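Local coordinates for uncharacterized protein AF_1796 (Archaeoglobus fulgidus, PDB 1VIM) that is uncharacterised but belongs to the PHI subfamily of the SIS family and probably binds a phosphorylated sugar or related carbohydrate derivative, perhaps as an isomerase, at residues A[40-53]-A[65-79]. Numbering follows the deposited sequence.
Sequences MIKLIDSARSIFVI and FAMRLMHLGYTVYVV
Strands 50-53 and 76-78 run parallel, their axes 4.6 Å apart at closest approach and 25° apart in direction. I50 pairs with V76, F51 with Y77 and V52 with V78. Four backbone hydrogen bonds join 50-53 to 75-79: I50 N to T75 O, Y77 N to I50 O, V52 N to Y77 O and V79 N to V52 O. On one face of the sheet, V52 CG2 meets A66 CB at 3.7 Å and I50 CG2 meets L69 CD1, which seats helix 56-71 on the strands. I50 CD1 lies 3.6 Å from Y74 CB. The strands and this helix form a beta-alpha-beta crossover unit of the SIS domain, an alpha/beta fold with a parallel sheet. Within this chain 76-78 is an edge strand; 50-53 pairs with strand 92-96 on its other side. G73, with positive phi, makes a Schellman motif after the helix, and Y74 follows at once. I44 of helix 34-46 lays CG2 over one face of the Y74 ring, 3.9 Å from its centroid, a CH-pi contact. With chi1 -75°, I44 CG1 stands anti to the carbonyl carbon and CG2 anti to the backbone N; CD1 reaches the edge of the F65 ring. Y74 OH hydrogen-bonds to D45 OD1, which lies in the ring plane; the 2.4 Å separation is very short and its exact length doubtful. K181 makes a cation-pi contact with the same ring. On the opposite face of the sheet, Y77 CD2 sits over the rim of the F51 ring, 3.8 Å from F51 CZ, with the ring planes at 50°. In one conformer of S49, a water bridges S49 OG and Y77 OH.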
# COMPACT_ATOMS: atom_id res chain seq x y z
N MET A 40 -15.03 -14.91 -19.22
CA MET A 40 -14.05 -14.29 -18.32
C MET A 40 -12.82 -15.18 -18.14
O MET A 40 -11.68 -14.71 -18.25
CB MET A 40 -14.68 -13.96 -16.96
CG MET A 40 -13.70 -13.39 -15.95
SD MET A 40 -14.58 -12.79 -14.49
CE MET A 40 -13.20 -12.09 -13.54
N ILE A 41 -13.04 -16.47 -17.89
CA ILE A 41 -11.92 -17.41 -17.79
C ILE A 41 -11.09 -17.43 -19.07
O ILE A 41 -9.86 -17.40 -19.04
CB ILE A 41 -12.41 -18.84 -17.45
CG1 ILE A 41 -12.94 -18.83 -16.01
CG2 ILE A 41 -11.27 -19.88 -17.57
CD1 ILE A 41 -13.66 -20.12 -15.61
N LYS A 42 -11.77 -17.47 -20.22
CA LYS A 42 -11.08 -17.47 -21.50
C LYS A 42 -10.17 -16.24 -21.68
O LYS A 42 -9.02 -16.39 -22.12
CB LYS A 42 -12.08 -17.56 -22.66
CG LYS A 42 -11.44 -17.58 -24.03
N LEU A 43 -10.66 -15.05 -21.33
CA LEU A 43 -9.82 -13.85 -21.45
C LEU A 43 -8.64 -13.88 -20.48
O LEU A 43 -7.52 -13.49 -20.83
CB LEU A 43 -10.61 -12.55 -21.26
CG LEU A 43 -11.61 -12.13 -22.34
CD1 LEU A 43 -12.00 -10.68 -22.12
CD2 LEU A 43 -10.99 -12.28 -23.72
N ILE A 44 -8.89 -14.30 -19.24
CA ILE A 44 -7.79 -14.43 -18.28
C ILE A 44 -6.71 -15.40 -18.80
O ILE A 44 -5.51 -15.14 -18.70
CB ILE A 44 -8.33 -14.86 -16.88
CG1 ILE A 44 -9.01 -13.67 -16.20
CG2 ILE A 44 -7.20 -15.41 -15.99
CD1 ILE A 44 -9.89 -14.08 -14.96
N ASP A 45 -7.15 -16.52 -19.38
CA ASP A 45 -6.23 -17.53 -19.87
C ASP A 45 -5.47 -17.11 -21.13
O ASP A 45 -4.34 -17.53 -21.31
CB ASP A 45 -7.00 -18.80 -20.21
CG ASP A 45 -7.12 -19.74 -19.07
OD1 ASP A 45 -6.31 -19.68 -18.09
OD2 ASP A 45 -8.02 -20.60 -19.08
N SER A 46 -6.10 -16.28 -21.96
CA SER A 46 -5.52 -15.95 -23.27
C SER A 46 -4.69 -14.66 -23.27
O SER A 46 -3.93 -14.39 -24.18
CB SER A 46 -6.60 -15.86 -24.35
OG SER A 46 -7.44 -16.99 -24.28
N ALA A 47 -4.83 -13.85 -22.23
CA ALA A 47 -4.07 -12.62 -22.12
C ALA A 47 -2.59 -12.91 -21.93
O ALA A 47 -2.20 -13.93 -21.34
CB ALA A 47 -4.59 -11.87 -20.94
N ARG A 48 -1.76 -11.99 -22.37
CA ARG A 48 -0.35 -12.03 -22.02
C ARG A 48 -0.16 -11.92 -20.51
O ARG A 48 0.54 -12.71 -19.89
CB ARG A 48 0.37 -10.90 -22.72
CG ARG A 48 1.83 -10.77 -22.38
CD ARG A 48 2.51 -9.54 -23.00
NE ARG A 48 2.17 -8.37 -22.20
CZ ARG A 48 3.02 -7.44 -21.79
NH1 ARG A 48 4.31 -7.46 -22.15
NH2 ARG A 48 2.56 -6.48 -20.98
N SER A 49 -0.80 -10.90 -19.92
CA SER A 49 -0.79 -10.73 -18.47
C SER A 49 -2.07 -10.05 -18.04
O SER A 49 -2.79 -9.49 -18.87
CB SER A 49 0.40 -9.92 -17.97
OG SER A 49 1.62 -10.20 -18.62
N ILE A 50 -2.38 -10.18 -16.76
CA ILE A 50 -3.63 -9.71 -16.19
C ILE A 50 -3.30 -8.56 -15.25
O ILE A 50 -2.38 -8.65 -14.44
CB ILE A 50 -4.35 -10.85 -15.41
CG1 ILE A 50 -4.58 -12.05 -16.33
CG2 ILE A 50 -5.66 -10.33 -14.79
CD1 ILE A 50 -4.05 -13.35 -15.78
N PHE A 51 -4.07 -7.48 -15.40
CA PHE A 51 -3.96 -6.35 -14.51
C PHE A 51 -5.28 -6.21 -13.78
O PHE A 51 -6.34 -6.43 -14.40
CB PHE A 51 -3.70 -5.07 -15.31
CG PHE A 51 -2.33 -5.00 -15.96
CD1 PHE A 51 -1.96 -5.86 -17.00
CD2 PHE A 51 -1.42 -4.02 -15.57
CE1 PHE A 51 -0.69 -5.78 -17.58
CE2 PHE A 51 -0.18 -3.91 -16.17
CZ PHE A 51 0.20 -4.79 -17.15
N VAL A 52 -5.25 -5.85 -12.49
CA VAL A 52 -6.50 -5.69 -11.74
C VAL A 52 -6.59 -4.31 -11.13
O VAL A 52 -5.56 -3.69 -10.78
CB VAL A 52 -6.68 -6.75 -10.64
CG1 VAL A 52 -6.50 -8.14 -11.21
CG2 VAL A 52 -5.75 -6.47 -9.46
N ILE A 53 -7.82 -3.81 -10.98
CA ILE A 53 -8.02 -2.50 -10.33
C ILE A 53 -9.35 -2.44 -9.63
O ILE A 53 -10.36 -2.93 -10.15
CB ILE A 53 -7.88 -1.32 -11.34
CG1 ILE A 53 -8.00 0.03 -10.60
CG2 ILE A 53 -8.94 -1.41 -12.45
CD1 ILE A 53 -7.67 1.21 -11.46
N PHE A 65 -7.91 -11.10 -5.24
CA PHE A 65 -8.04 -11.89 -6.44
C PHE A 65 -6.70 -11.98 -7.18
O PHE A 65 -6.29 -13.08 -7.63
CB PHE A 65 -9.12 -11.28 -7.31
CG PHE A 65 -9.37 -12.02 -8.61
CD1 PHE A 65 -9.62 -13.38 -8.63
CD2 PHE A 65 -9.42 -11.31 -9.80
CE1 PHE A 65 -9.89 -14.03 -9.84
CE2 PHE A 65 -9.70 -11.97 -11.03
CZ PHE A 65 -9.92 -13.33 -11.01
N ALA A 66 -6.01 -10.85 -7.31
CA ALA A 66 -4.71 -10.87 -8.01
C ALA A 66 -3.72 -11.83 -7.31
O ALA A 66 -2.98 -12.58 -7.96
CB ALA A 66 -4.11 -9.47 -8.10
N MET A 67 -3.72 -11.82 -5.98
CA MET A 67 -2.82 -12.68 -5.25
C MET A 67 -3.12 -14.16 -5.60
O MET A 67 -2.23 -14.94 -5.85
CB MET A 67 -2.95 -12.44 -3.75
CG MET A 67 -1.98 -13.31 -2.94
SD MET A 67 -2.16 -13.20 -1.18
CE MET A 67 -1.42 -11.58 -0.82
N ARG A 68 -4.40 -14.53 -5.63
CA ARG A 68 -4.76 -15.89 -6.01
C ARG A 68 -4.41 -16.22 -7.45
O ARG A 68 -3.98 -17.35 -7.74
CB ARG A 68 -6.25 -16.12 -5.81
CG ARG A 68 -6.57 -16.55 -4.45
CD ARG A 68 -6.18 -18.04 -4.12
NE ARG A 68 -6.68 -18.22 -2.79
CZ ARG A 68 -6.04 -17.91 -1.70
NH1 ARG A 68 -4.75 -17.55 -1.77
NH2 ARG A 68 -6.66 -17.98 -0.53
N LEU A 69 -4.61 -15.29 -8.38
CA LEU A 69 -4.18 -15.55 -9.76
C LEU A 69 -2.68 -15.81 -9.79
O LEU A 69 -2.22 -16.66 -10.56
CB LEU A 69 -4.55 -14.39 -10.70
CG LEU A 69 -6.05 -14.21 -11.01
CD1 LEU A 69 -6.21 -12.97 -11.87
CD2 LEU A 69 -6.65 -15.45 -11.67
N MET A 70 -1.91 -15.09 -8.97
CA MET A 70 -0.47 -15.34 -8.90
C MET A 70 -0.23 -16.77 -8.38
O MET A 70 0.58 -17.52 -8.94
CB MET A 70 0.22 -14.26 -8.06
CG MET A 70 1.75 -14.49 -7.90
SD MET A 70 2.22 -15.61 -6.60
CE MET A 70 1.76 -14.62 -5.10
N HIS A 71 -0.97 -17.17 -7.36
CA HIS A 71 -0.87 -18.54 -6.84
C HIS A 71 -1.14 -19.60 -7.89
O HIS A 71 -0.51 -20.66 -7.84
CB HIS A 71 -1.79 -18.77 -5.63
CG HIS A 71 -1.46 -17.90 -4.46
ND1 HIS A 71 -2.36 -17.62 -3.45
CD2 HIS A 71 -0.31 -17.24 -4.12
CE1 HIS A 71 -1.79 -16.82 -2.56
NE2 HIS A 71 -0.56 -16.56 -2.95
N LEU A 72 -2.07 -19.31 -8.80
CA LEU A 72 -2.44 -20.22 -9.89
C LEU A 72 -1.41 -20.25 -11.02
O LEU A 72 -1.55 -21.09 -11.95
CB LEU A 72 -3.82 -19.85 -10.44
CG LEU A 72 -4.99 -19.98 -9.46
CD1 LEU A 72 -6.26 -19.40 -10.10
CD2 LEU A 72 -5.22 -21.41 -9.11
N GLY A 73 -0.44 -19.35 -10.98
CA GLY A 73 0.64 -19.33 -11.97
C GLY A 73 0.48 -18.32 -13.08
O GLY A 73 1.27 -18.32 -14.02
N TYR A 74 -0.51 -17.42 -12.97
CA TYR A 74 -0.64 -16.36 -13.97
C TYR A 74 0.37 -15.24 -13.73
O TYR A 74 0.84 -15.03 -12.59
CB TYR A 74 -2.05 -15.75 -13.96
CG TYR A 74 -3.14 -16.69 -14.42
CD1 TYR A 74 -3.34 -16.93 -15.77
CD2 TYR A 74 -3.95 -17.35 -13.50
CE1 TYR A 74 -4.32 -17.81 -16.21
CE2 TYR A 74 -4.95 -18.23 -13.93
CZ TYR A 74 -5.13 -18.45 -15.28
OH TYR A 74 -6.12 -19.30 -15.70
N THR A 75 0.64 -14.49 -14.79
CA THR A 75 1.40 -13.26 -14.68
C THR A 75 0.37 -12.14 -14.45
O THR A 75 -0.46 -11.85 -15.31
CB THR A 75 2.17 -12.99 -15.97
OG1 THR A 75 3.12 -14.06 -16.14
CG2 THR A 75 3.02 -11.75 -15.84
N VAL A 76 0.43 -11.55 -13.27
CA VAL A 76 -0.64 -10.66 -12.82
C VAL A 76 -0.05 -9.48 -12.06
O VAL A 76 0.95 -9.59 -11.38
CB VAL A 76 -1.69 -11.43 -11.98
CG1 VAL A 76 -1.07 -12.13 -10.80
CG2 VAL A 76 -2.87 -10.56 -11.56
N TYR A 77 -0.75 -8.35 -12.16
CA TYR A 77 -0.33 -7.10 -11.50
C TYR A 77 -1.54 -6.36 -11.01
O TYR A 77 -2.63 -6.50 -11.54
CB TYR A 77 0.40 -6.18 -12.48
CG TYR A 77 1.51 -6.86 -13.21
CD1 TYR A 77 2.73 -7.11 -12.59
CD2 TYR A 77 1.33 -7.25 -14.55
CE1 TYR A 77 3.77 -7.78 -13.36
CE2 TYR A 77 2.32 -7.88 -15.26
CZ TYR A 77 3.49 -8.15 -14.67
OH TYR A 77 4.41 -8.74 -15.53
N VAL A 78 -1.28 -5.50 -10.03
CA VAL A 78 -2.29 -4.55 -9.54
C VAL A 78 -1.95 -3.16 -10.08
O VAL A 78 -0.82 -2.66 -9.90
CB VAL A 78 -2.25 -4.50 -8.01
CG1 VAL A 78 -3.31 -3.51 -7.47
CG2 VAL A 78 -2.48 -5.86 -7.43
N VAL A 79 -2.92 -2.51 -10.72
CA VAL A 79 -2.69 -1.17 -11.26
C VAL A 79 -2.24 -0.22 -10.17
O VAL A 79 -2.81 -0.21 -9.08
CB VAL A 79 -3.94 -0.61 -11.99
CG1 VAL A 79 -3.72 0.85 -12.43
CG2 VAL A 79 -4.30 -1.48 -13.18
O HOH W 1 -0.64 -14.82 -17.44
O HOH W 2 3.77 -8.68 -18.33